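Local coordinates for AT5g51070/K3K7_27 (Arabidopsis thaliana, PDB 5GKM), which is the N-terminal domain of the Clp-protease-associated chaperone ClpD, a protein that as a whole probably binds and hydrolyses ATP, at residues I15-F20 with I43-D48; S68-A73 with G136-R141. One frame throughout, in Å; residues are numbered along the deposited sequence.

Contact 1: I15-F20 with I43-D48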
loop_
_atom_site.group_PDB
_atom_site.type_symbol
_atom_site.label_atom_id
_atom_site.label_comp_id
_atom_site.label_asym_id
_atom_site.label_seq_id
_atom_site.Cartn_x
_atom_site.Cartn_y
_atom_site.Cartn_z
ATOM N N ILE A 15 -0.783 7.754 7.400
ATOM C CA ILE A 15 -1.865 8.529 6.836
ATOM C C ILE A 15 -1.425 9.135 5.508
ATOM O O ILE A 15 -2.168 9.149 4.608
ATOM C CB ILE A 15 -2.334 9.642 7.794
ATOM C CG1 ILE A 15 -2.899 9.061 9.072
ATOM C CG2 ILE A 15 -3.312 10.586 7.119
ATOM C CD1 ILE A 15 -4.217 8.478 8.862
ATOM N N ARG A 16 -0.192 9.594 5.442
ATOM C CA ARG A 16 0.301 10.158 4.222
ATOM C C ARG A 16 0.353 9.115 3.109
ATOM O O ARG A 16 -0.025 9.363 2.020
ATOM C CB ARG A 16 1.647 10.821 4.450
ATOM C CG ARG A 16 2.255 11.527 3.277
ATOM C CD ARG A 16 3.614 12.083 3.689
ATOM N NE ARG A 16 3.512 13.003 4.787
ATOM C CZ ARG A 16 4.182 12.865 5.904
ATOM N NH1 ARG A 16 4.963 11.801 6.092
ATOM N NH2 ARG A 16 4.043 13.767 6.828
ATOM N N ALA A 17 0.799 7.925 3.440
ATOM C CA ALA A 17 0.833 6.875 2.457
ATOM C C ALA A 17 -0.559 6.542 1.928
ATOM O O ALA A 17 -0.742 6.228 0.804
ATOM C CB ALA A 17 1.470 5.603 3.047
ATOM N N ILE A 18 -1.497 6.555 2.841
ATOM C CA ILE A 18 -2.884 6.307 2.450
ATOM C C ILE A 18 -3.464 7.391 1.507
ATOM O O ILE A 18 -4.029 7.099 0.512
ATOM C CB ILE A 18 -3.775 6.110 3.683
ATOM C CG1 ILE A 18 -3.343 4.849 4.386
ATOM C CG2 ILE A 18 -5.235 6.039 3.307
ATOM C CD1 ILE A 18 -3.982 4.669 5.716
ATOM N N ILE A 19 -3.217 8.629 1.866
ATOM C CA ILE A 19 -3.603 9.728 0.989
ATOM C C ILE A 19 -2.890 9.620 -0.369
ATOM O O ILE A 19 -3.463 9.872 -1.389
ATOM C CB ILE A 19 -3.293 11.068 1.673
ATOM C CG1 ILE A 19 -4.250 11.264 2.831
ATOM C CG2 ILE A 19 -3.391 12.219 0.710
ATOM C CD1 ILE A 19 -3.845 12.319 3.816
ATOM N N PHE A 20 -1.618 9.274 -0.349
ATOM C CA PHE A 20 -0.881 9.142 -1.589
ATOM C C PHE A 20 -1.478 8.021 -2.389
ATOM O O PHE A 20 -1.416 8.047 -3.535
ATOM C CB PHE A 20 0.627 8.939 -1.418
ATOM C CG PHE A 20 1.352 10.112 -0.836
ATOM C CD1 PHE A 20 0.788 11.346 -0.793
ATOM C CD2 PHE A 20 2.629 9.975 -0.381
ATOM C CE1 PHE A 20 1.468 12.413 -0.245
ATOM C CE2 PHE A 20 3.331 11.032 0.134
ATOM C CZ PHE A 20 2.744 12.257 0.221
ATOM N N ILE A 43 5.277 3.293 -1.386
ATOM C CA ILE A 43 6.523 3.612 -2.072
ATOM C C ILE A 43 6.754 5.116 -2.169
ATOM O O ILE A 43 7.808 5.576 -1.886
ATOM C CB ILE A 43 6.612 2.950 -3.473
ATOM C CG1 ILE A 43 6.643 1.425 -3.323
ATOM C CG2 ILE A 43 7.835 3.418 -4.237
ATOM C CD1 ILE A 43 6.381 0.678 -4.578
ATOM N N ALA A 44 5.707 5.832 -2.501
ATOM C CA ALA A 44 5.839 7.262 -2.598
ATOM C C ALA A 44 6.195 7.925 -1.258
ATOM O O ALA A 44 6.836 8.928 -1.207
ATOM C CB ALA A 44 4.587 7.876 -3.182
ATOM N N GLU A 45 5.638 7.414 -0.192
ATOM C CA GLU A 45 5.855 7.976 1.112
ATOM C C GLU A 45 7.255 7.727 1.693
ATOM O O GLU A 45 7.768 8.542 2.401
ATOM C CB GLU A 45 4.739 7.542 2.063
ATOM C CG GLU A 45 4.715 8.215 3.422
ATOM C CD GLU A 45 5.776 7.696 4.361
ATOM O OE1 GLU A 45 6.160 6.548 4.254
ATOM O OE2 GLU A 45 6.145 8.475 5.207
ATOM N N ASP A 46 7.810 6.559 1.406
ATOM C CA ASP A 46 9.005 6.142 2.124
ATOM C C ASP A 46 10.202 7.023 1.708
ATOM O O ASP A 46 10.490 7.115 0.595
ATOM C CB ASP A 46 9.218 4.655 1.837
ATOM C CG ASP A 46 10.318 4.018 2.653
ATOM O OD1 ASP A 46 11.034 4.694 3.336
ATOM O OD2 ASP A 46 10.367 2.839 2.608
ATOM N N ARG A 47 10.837 7.646 2.683
ATOM C CA ARG A 47 11.938 8.564 2.464
ATOM C C ARG A 47 13.279 7.869 2.641
ATOM O O ARG A 47 14.261 8.509 2.683
ATOM C CB ARG A 47 11.845 9.791 3.389
ATOM C CG ARG A 47 10.627 10.679 3.153
ATOM C CD ARG A 47 10.528 11.879 4.067
ATOM N NE ARG A 47 9.214 12.487 4.122
ATOM C CZ ARG A 47 8.921 13.587 4.789
ATOM N NH1 ARG A 47 9.836 14.217 5.477
ATOM N NH2 ARG A 47 7.706 14.033 4.813
ATOM N N ASP A 48 13.287 6.557 2.727
ATOM C CA ASP A 48 14.528 5.815 2.891
ATOM C C ASP A 48 15.386 6.076 1.678
ATOM O O ASP A 48 14.968 5.940 0.604
ATOM C CB ASP A 48 14.202 4.329 2.992
ATOM C CG ASP A 48 15.405 3.462 3.317
ATOM O OD1 ASP A 48 16.503 3.890 2.987
ATOM O OD2 ASP A 48 15.207 2.379 3.869
#
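Glu45 packs its side chain on Ala17 and Arg16 of helix 12-27. Glu45 CB sits 3.9 Å from Ala17 CB, and here the two backbones come closest, with 5.3 Å between the CA atoms of Ala17 and Glu45. This close approach is consistent with the small side chain of Ala17. Glu45 CG then runs past the aliphatic part of Arg16, 4.0 Å from Arg16 CD. CG of Arg16 is anti to its own backbone N (chi1 -177°), and the chain stays extended until it bends at chi3. The bend brings the guanidinium nearly coplanar with the Glu45 carboxylate, 18° between the planes. Glu45 OE2 lies at the guanidinium edge, 3.6 Å from Arg16 NH1, a long salt bridge. The stronger ionic partners are Glu12 for Arg16 and Arg13 for Glu45; Glu12 and Arg13 both lie on helix 12-27. Arg47 reaches back from the loop and places NH2 over one face of the Arg16 guanidinium, 3.8 Å from Arg16 NH1. The carboxylates nearby probably temper this meeting of like charges. Phe20 completes the contact one turn on. Its ring turns an edge to Glu45 N, and Phe20 CD2 touches Ala44 CB at 4.0 Å. The contact thus joins helix 12-27 to the C-terminal end of helix 35-45. Behind it, Ile43 and Ala44 pack on helix 59-71, and Arg156 of helix 146-158 pairs with Asp46 and Asp48.

Contact 2: S68-A73 with G136-R141; sequences SIWDEA and GRVLKR
Ser68 accepts a hydrogen bond from Arg141, with 3.0 Å between Arg141 NH1 and Ser68 OG. The angle at the hydrogen is 155°, and OG lies close to the guanidinium plane, at its edge. The Arg141 chain bends at chi2 (76°) and again at chi3, which folds the guanidinium back toward helix 59-71.

Ile69 comes next and gives the largest buried area of the contact. Its branches go to different partners. Ile69 CG1 lies over one face of the Arg141 guanidinium, 3.7 Å from Arg141 NH2. Ile69 CG2 lies over one face of the Arg137 guanidinium, 3.6 Å from Arg137 NH2. Both are offset toward the rim. Ile69 CD1 reaches the backbone between them, 3.6 Å from Arg137 O, and also approaches Val138 CA. The isoleucine is therefore wedged between two arginines one helical turn apart.

Trp70 closes the row. Its six-membered ring meets Val138 edge-on, with Trp70 CZ3 3.6 Å from Val138 CG2. Arg137 NH1 comes obliquely to the same ring, 3.8 Å from Trp70 CZ2, and the ring and guanidinium planes are 60° apart. The indole NE1 hydrogen-bonds to Asp76, which also forms a weak, long ion pair with Arg137. Gln36 and Leu39 of helix 35-45 touch Val138 from a further helix.

The chemistry is mixed. Buried Trp70 and Val138 form an apolar inner side. Arg137 and Arg141 are exposed and probably cover part of Ile69. The Ser68 bond is the one hydrogen bond across these segments; apolar groups and arginines otherwise meet by van der Waals packing.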
loop_
_atom_site.group_PDB
_atom_site.type_symbol
_atom_site.label_atom_id
_atom_site.label_comp_id
_atom_site.label_asym_id
_atom_site.label_seq_id
_atom_site.Cartn_x
_atom_site.Cartn_y
_atom_site.Cartn_z
ATOM N N SER A 68 1.381 -0.837 -16.703
ATOM C CA SER A 68 1.519 -1.888 -17.655
ATOM C C SER A 68 0.659 -3.102 -17.326
ATOM O O SER A 68 -0.027 -3.647 -18.168
ATOM C CB SER A 68 2.979 -2.262 -17.749
ATOM O OG SER A 68 3.090 -3.314 -18.640
ATOM N N ILE A 69 0.690 -3.508 -16.085
ATOM C CA ILE A 69 -0.023 -4.717 -15.702
ATOM C C ILE A 69 -1.529 -4.659 -15.858
ATOM O O ILE A 69 -2.115 -5.561 -16.368
ATOM C CB ILE A 69 0.375 -5.154 -14.256
ATOM C CG1 ILE A 69 1.839 -5.489 -14.227
ATOM C CG2 ILE A 69 -0.375 -6.381 -13.801
ATOM C CD1 ILE A 69 2.399 -5.523 -12.849
ATOM N N TRP A 70 -2.108 -3.567 -15.400
ATOM C CA TRP A 70 -3.534 -3.368 -15.389
ATOM C C TRP A 70 -4.108 -2.618 -16.569
ATOM O O TRP A 70 -5.295 -2.723 -16.793
ATOM C CB TRP A 70 -3.977 -2.676 -14.092
ATOM C CG TRP A 70 -4.018 -3.657 -12.956
ATOM C CD1 TRP A 70 -5.070 -4.484 -12.615
ATOM C CD2 TRP A 70 -2.945 -4.040 -12.058
ATOM N NE1 TRP A 70 -4.754 -5.296 -11.581
ATOM C CE2 TRP A 70 -3.492 -5.098 -11.206
ATOM C CE3 TRP A 70 -1.676 -3.616 -11.839
ATOM C CZ2 TRP A 70 -2.739 -5.701 -10.231
ATOM C CZ3 TRP A 70 -0.940 -4.234 -10.861
ATOM C CH2 TRP A 70 -1.456 -5.273 -10.086
ATOM N N ASP A 71 -3.301 -1.806 -17.256
ATOM C CA ASP A 71 -3.871 -0.947 -18.300
ATOM C C ASP A 71 -3.463 -1.113 -19.758
ATOM O O ASP A 71 -4.118 -0.583 -20.627
ATOM C CB ASP A 71 -3.771 0.514 -17.901
ATOM C CG ASP A 71 -4.859 0.929 -16.936
ATOM O OD1 ASP A 71 -4.674 0.773 -15.736
ATOM O OD2 ASP A 71 -5.898 1.368 -17.399
ATOM N N GLU A 72 -2.394 -1.852 -20.018
ATOM C CA GLU A 72 -1.914 -1.974 -21.387
ATOM C C GLU A 72 -2.489 -3.169 -22.175
ATOM O O GLU A 72 -2.390 -3.189 -23.351
ATOM C CB GLU A 72 -0.394 -1.973 -21.393
ATOM C CG GLU A 72 0.159 -0.581 -21.051
ATOM C CD GLU A 72 0.128 0.416 -22.238
ATOM O OE1 GLU A 72 -0.671 0.257 -23.114
ATOM O OE2 GLU A 72 0.930 1.311 -22.284
ATOM N N ALA A 73 -3.053 -4.144 -21.453
ATOM C CA ALA A 73 -3.769 -5.260 -22.038
ATOM C C ALA A 73 -5.176 -5.464 -21.418
ATOM O O ALA A 73 -5.902 -4.532 -21.310
ATOM C CB ALA A 73 -2.939 -6.527 -22.001
ATOM N N GLY A 136 1.902 -8.549 -5.281
ATOM C CA GLY A 136 2.841 -9.491 -5.787
ATOM C C GLY A 136 3.082 -9.356 -7.255
ATOM O O GLY A 136 4.180 -9.542 -7.659
ATOM N N ARG A 137 2.061 -9.059 -8.019
ATOM C CA ARG A 137 2.281 -8.926 -9.438
ATOM C C ARG A 137 3.219 -7.788 -9.764
ATOM O O ARG A 137 4.027 -7.896 -10.621
ATOM C CB ARG A 137 0.974 -8.725 -10.157
ATOM C CG ARG A 137 -0.002 -9.863 -9.981
ATOM C CD ARG A 137 -1.348 -9.537 -10.569
ATOM N NE ARG A 137 -1.330 -9.619 -11.999
ATOM C CZ ARG A 137 -2.363 -9.306 -12.768
ATOM N NH1 ARG A 137 -3.489 -8.900 -12.226
ATOM N NH2 ARG A 137 -2.290 -9.408 -14.080
ATOM N N VAL A 138 3.046 -6.671 -9.089
ATOM C CA VAL A 138 3.927 -5.564 -9.269
ATOM C C VAL A 138 5.364 -5.870 -8.836
ATOM O O VAL A 138 6.272 -5.566 -9.510
ATOM C CB VAL A 138 3.438 -4.362 -8.450
ATOM C CG1 VAL A 138 4.347 -3.170 -8.597
ATOM C CG2 VAL A 138 2.034 -4.008 -8.823
ATOM N N LEU A 139 5.504 -6.497 -7.673
ATOM C CA LEU A 139 6.816 -6.820 -7.197
ATOM C C LEU A 139 7.519 -7.795 -8.148
ATOM O O LEU A 139 8.672 -7.682 -8.384
ATOM C CB LEU A 139 6.795 -7.300 -5.747
ATOM C CG LEU A 139 6.325 -6.252 -4.747
ATOM C CD1 LEU A 139 6.218 -6.855 -3.362
ATOM C CD2 LEU A 139 7.265 -5.078 -4.645
ATOM N N LYS A 140 6.760 -8.719 -8.676
ATOM C CA LYS A 140 7.333 -9.665 -9.605
ATOM C C LYS A 140 7.834 -8.948 -10.844
ATOM O O LYS A 140 8.868 -9.240 -11.333
ATOM C CB LYS A 140 6.342 -10.753 -9.978
ATOM C CG LYS A 140 6.888 -11.760 -10.977
ATOM C CD LYS A 140 5.903 -12.867 -11.259
ATOM C CE LYS A 140 6.600 -14.059 -11.918
ATOM N NZ LYS A 140 5.744 -14.704 -12.945
ATOM N N ARG A 141 7.064 -8.002 -11.320
ATOM C CA ARG A 141 7.472 -7.241 -12.458
ATOM C C ARG A 141 8.719 -6.432 -12.160
ATOM O O ARG A 141 9.539 -6.240 -12.998
ATOM C CB ARG A 141 6.324 -6.381 -12.978
ATOM C CG ARG A 141 6.669 -5.491 -14.132
ATOM C CD ARG A 141 6.754 -6.321 -15.411
ATOM N NE ARG A 141 5.505 -6.915 -15.850
ATOM C CZ ARG A 141 4.694 -6.370 -16.738
ATOM N NH1 ARG A 141 4.984 -5.205 -17.244
ATOM N NH2 ARG A 141 3.598 -6.957 -17.097
#

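Both contacts belong to the all-helical Clp N-terminal domain. Contact 1 closes before contact 2 opens along the chain. Their centres are 20 Å apart and their nearest atoms about 6 Å, without touching. Contact 1 joins helices 12-27 and 35-45, early in the chain. Contact 2 joins helix 59-71 to helix 134-142, across 62 intervening residues. Helices 35-45 and 59-71 follow each other in the chain and link the two sites: helix 35-45 touches helix 59-71 near its C-terminal end, and meets both partners of contact 2 through Gln36, near its start. The early helices are thus tied both to one another and to the later part of the same domain.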